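Histidine utilization repressor (Pseudomonas syringae pv. tomato, PDB 2PKH) probably represses the histidine utilization (hut) genes by binding the hutP region in the absence of inducer, this chain being the repressor's C-terminal UTRA domain. Local coordinates at residues L41-E46 / V51-R56. Sequence-based numbering, arbitrary orientation.
Sequences LIVHFE and VQIEDR. With EDO (1,2-ethanediol), chain N.
First torsions lay the H44 ring and the E54 carboxylate on the same face of the sheet, where the two side chains cross obliquely. In H44, CG stands anti to the carbonyl carbon (chi1 -72°). In E54, CG is anti to the backbone N (chi1 167°) and the chain then runs extended. E54 OE2 thus arrives at the ring edge, 2.9 Å from H44 CE1, with ring and carboxylate planes 50° apart. E54 CB lies in the ring plane, also at the edge. Q52 runs alongside H44, its amide nearly perpendicular to the ring. H44 ND1 and Q52 OE1 are 3.2 Å apart, but the angle is too poor for a hydrogen bond. An ethanediol, probably from the crystallisation liquor, puts C2 over one ring face. I42 CG2 lies over the opposite face, and both sit toward the rim. The ethanediol O2 gives a weak hydrogen bond to Q52 OE1. The other oxygen of E54 is held by R56: NE donates to OE1 at 2.7 Å in a salt bridge, from above the carboxylate plane, with a weak second bond from NH2.

The segments 41-46 and 51-56 belong to the beta hairpin of strands 36-46 and 49-59, in the antiparallel sheet of the UTRA domain. I42 and E54 are a hydrogen-bonded pair, with E54 N to I42 O at 2.9 Å. H44 N donates to Q52 O. A classic beta bulge follows, where V51 and Q52 both face H44. H44 O accepts from both, closely from V51 N (2.7 Å) and at 3.3 Å from Q52 N.

I42, H44, Q52 and E54 share one sheet face; L41, V43, I53 and D55 lie on the opposite one. L41 CD2 is 3.4 Å from I53 CG2, closer than usual van der Waals contact. L41 CD1 rests beside D55 OD1, which is hydrogen-bonded to H39 NE2. Helix 100-106 packs on this face, with L105 touching both V43 and I53.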
loop_
_atom_site.group_PDB
_atom_site.type_symbol
_atom_site.label_atom_id
_atom_site.label_comp_id
_atom_site.label_asym_id
_atom_site.label_seq_id
_atom_site.Cartn_x
_atom_site.Cartn_y
_atom_site.Cartn_z
ATOM N N LEU B 41 -27.371 5.620 0.315
ATOM C CA LEU B 41 -26.965 5.083 1.649
ATOM C C LEU B 41 -27.335 3.612 1.629
ATOM O O LEU B 41 -28.515 3.243 1.466
ATOM C CB LEU B 41 -27.672 5.827 2.818
ATOM C CG LEU B 41 -26.938 5.512 4.156
ATOM C CD1 LEU B 41 -27.200 6.710 5.122
ATOM C CD2 LEU B 41 -27.434 4.249 4.623
ATOM N N ILE B 42 -26.309 2.747 1.747
ATOM C CA ILE B 42 -26.499 1.311 1.666
ATOM C C ILE B 42 -25.900 0.632 2.902
ATOM O O ILE B 42 -24.872 1.078 3.364
ATOM C CB ILE B 42 -25.772 0.717 0.429
ATOM C CG1 ILE B 42 -26.312 1.386 -0.874
ATOM C CG2 ILE B 42 -26.022 -0.824 0.365
ATOM C CD1 ILE B 42 -25.640 0.848 -2.173
ATOM N N VAL B 43 -26.539 -0.407 3.429
ATOM C CA VAL B 43 -25.943 -1.158 4.568
ATOM C C VAL B 43 -25.505 -2.437 3.922
ATOM O O VAL B 43 -26.297 -3.135 3.272
ATOM C CB VAL B 43 -26.924 -1.467 5.666
ATOM C CG1 VAL B 43 -26.291 -2.259 6.898
ATOM C CG2 VAL B 43 -27.567 -0.106 6.229
ATOM N N HIS B 44 -24.240 -2.734 4.121
ATOM C CA HIS B 44 -23.602 -3.940 3.592
ATOM C C HIS B 44 -23.514 -4.969 4.720
ATOM O O HIS B 44 -23.108 -4.628 5.844
ATOM C CB HIS B 44 -22.188 -3.581 3.111
ATOM C CG HIS B 44 -22.168 -2.760 1.846
ATOM N ND1 HIS B 44 -22.099 -1.384 1.862
ATOM C CD2 HIS B 44 -22.226 -3.112 0.544
ATOM C CE1 HIS B 44 -22.080 -0.923 0.625
ATOM N NE2 HIS B 44 -22.186 -1.950 -0.190
ATOM N N PHE B 45 -23.818 -6.212 4.378
ATOM C CA PHE B 45 -23.854 -7.357 5.338
ATOM C C PHE B 45 -22.802 -8.379 4.899
ATOM O O PHE B 45 -22.611 -8.568 3.691
ATOM C CB PHE B 45 -25.217 -8.067 5.308
ATOM C CG PHE B 45 -26.368 -7.217 5.809
ATOM C CD1 PHE B 45 -26.881 -7.427 7.042
ATOM C CD2 PHE B 45 -26.864 -6.194 5.046
ATOM C CE1 PHE B 45 -27.994 -6.599 7.528
ATOM C CE2 PHE B 45 -27.909 -5.359 5.517
ATOM C CZ PHE B 45 -28.452 -5.575 6.755
ATOM N N GLU B 46 -22.178 -9.066 5.846
ATOM C CA GLU B 46 -21.338 -10.183 5.497
ATOM C C GLU B 46 -21.938 -11.322 6.264
ATOM O O GLU B 46 -22.065 -11.255 7.480
ATOM C CB GLU B 46 -19.908 -9.854 5.914
ATOM C CG GLU B 46 -18.887 -10.983 5.887
ATOM C CD GLU B 46 -17.681 -10.660 6.790
ATOM O OE1 GLU B 46 -16.767 -9.915 6.358
ATOM O OE2 GLU B 46 -17.668 -11.118 7.952
ATOM N N VAL B 51 -21.931 -4.957 8.303
ATOM C CA VAL B 51 -20.477 -4.683 8.424
ATOM C C VAL B 51 -20.108 -3.279 8.060
ATOM O O VAL B 51 -19.038 -2.807 8.421
ATOM C CB VAL B 51 -19.580 -5.676 7.651
ATOM C CG1 VAL B 51 -19.767 -7.142 8.214
ATOM C CG2 VAL B 51 -19.924 -5.687 6.184
ATOM N N GLN B 52 -20.990 -2.600 7.307
ATOM C CA GLN B 52 -20.633 -1.210 6.843
ATOM C C GLN B 52 -21.853 -0.441 6.521
ATOM O O GLN B 52 -22.743 -1.010 5.945
ATOM C CB GLN B 52 -19.889 -1.299 5.521
ATOM C CG GLN B 52 -19.132 -0.027 5.195
ATOM C CD GLN B 52 -18.633 0.002 3.767
ATOM O OE1 GLN B 52 -19.395 -0.103 2.860
ATOM N NE2 GLN B 52 -17.347 0.087 3.594
ATOM N N ILE B 53 -21.901 0.844 6.893
ATOM C CA ILE B 53 -22.852 1.755 6.277
ATOM C C ILE B 53 -22.066 2.596 5.255
ATOM O O ILE B 53 -21.101 3.233 5.610
ATOM C CB ILE B 53 -23.582 2.703 7.311
ATOM C CG1 ILE B 53 -24.207 1.873 8.445
ATOM C CG2 ILE B 53 -24.776 3.433 6.647
ATOM C CD1 ILE B 53 -24.975 2.795 9.486
ATOM N N GLU B 54 -22.474 2.601 3.995
ATOM C CA GLU B 54 -21.673 3.377 3.008
ATOM C C GLU B 54 -22.597 4.545 2.622
ATOM O O GLU B 54 -23.637 4.285 2.021
ATOM C CB GLU B 54 -21.481 2.526 1.747
ATOM C CG GLU B 54 -20.957 3.265 0.497
ATOM C CD GLU B 54 -21.106 2.437 -0.830
ATOM O OE1 GLU B 54 -20.304 2.612 -1.799
ATOM O OE2 GLU B 54 -22.014 1.602 -0.885
ATOM N N ASP B 55 -22.245 5.779 2.996
ATOM C CA ASP B 55 -23.042 6.979 2.692
ATOM C C ASP B 55 -22.257 7.698 1.630
ATOM O O ASP B 55 -21.155 8.161 1.929
ATOM C CB ASP B 55 -23.076 7.882 3.923
ATOM C CG ASP B 55 -24.281 8.841 3.888
ATOM O OD1 ASP B 55 -25.122 8.679 2.944
ATOM O OD2 ASP B 55 -24.343 9.761 4.756
ATOM N N ARG B 56 -22.757 7.690 0.391
ATOM C CA ARG B 56 -21.965 8.034 -0.793
ATOM C C ARG B 56 -22.620 9.123 -1.581
ATOM O O ARG B 56 -23.825 9.056 -1.830
ATOM C CB ARG B 56 -21.796 6.782 -1.727
ATOM C CG ARG B 56 -21.029 7.098 -3.053
ATOM C CD ARG B 56 -20.553 5.835 -3.802
ATOM N NE ARG B 56 -19.641 4.956 -3.036
ATOM C CZ ARG B 56 -18.325 5.116 -2.916
ATOM N NH1 ARG B 56 -17.708 6.172 -3.453
ATOM N NH2 ARG B 56 -17.635 4.239 -2.181
HETATM C C1 EDO N . -17.599 -1.797 -1.132
HETATM O O1 EDO N . -18.120 -3.116 -1.210
HETATM C C2 EDO N . -18.410 -1.061 -0.055
HETATM O O2 EDO N . -18.003 0.323 -0.022
#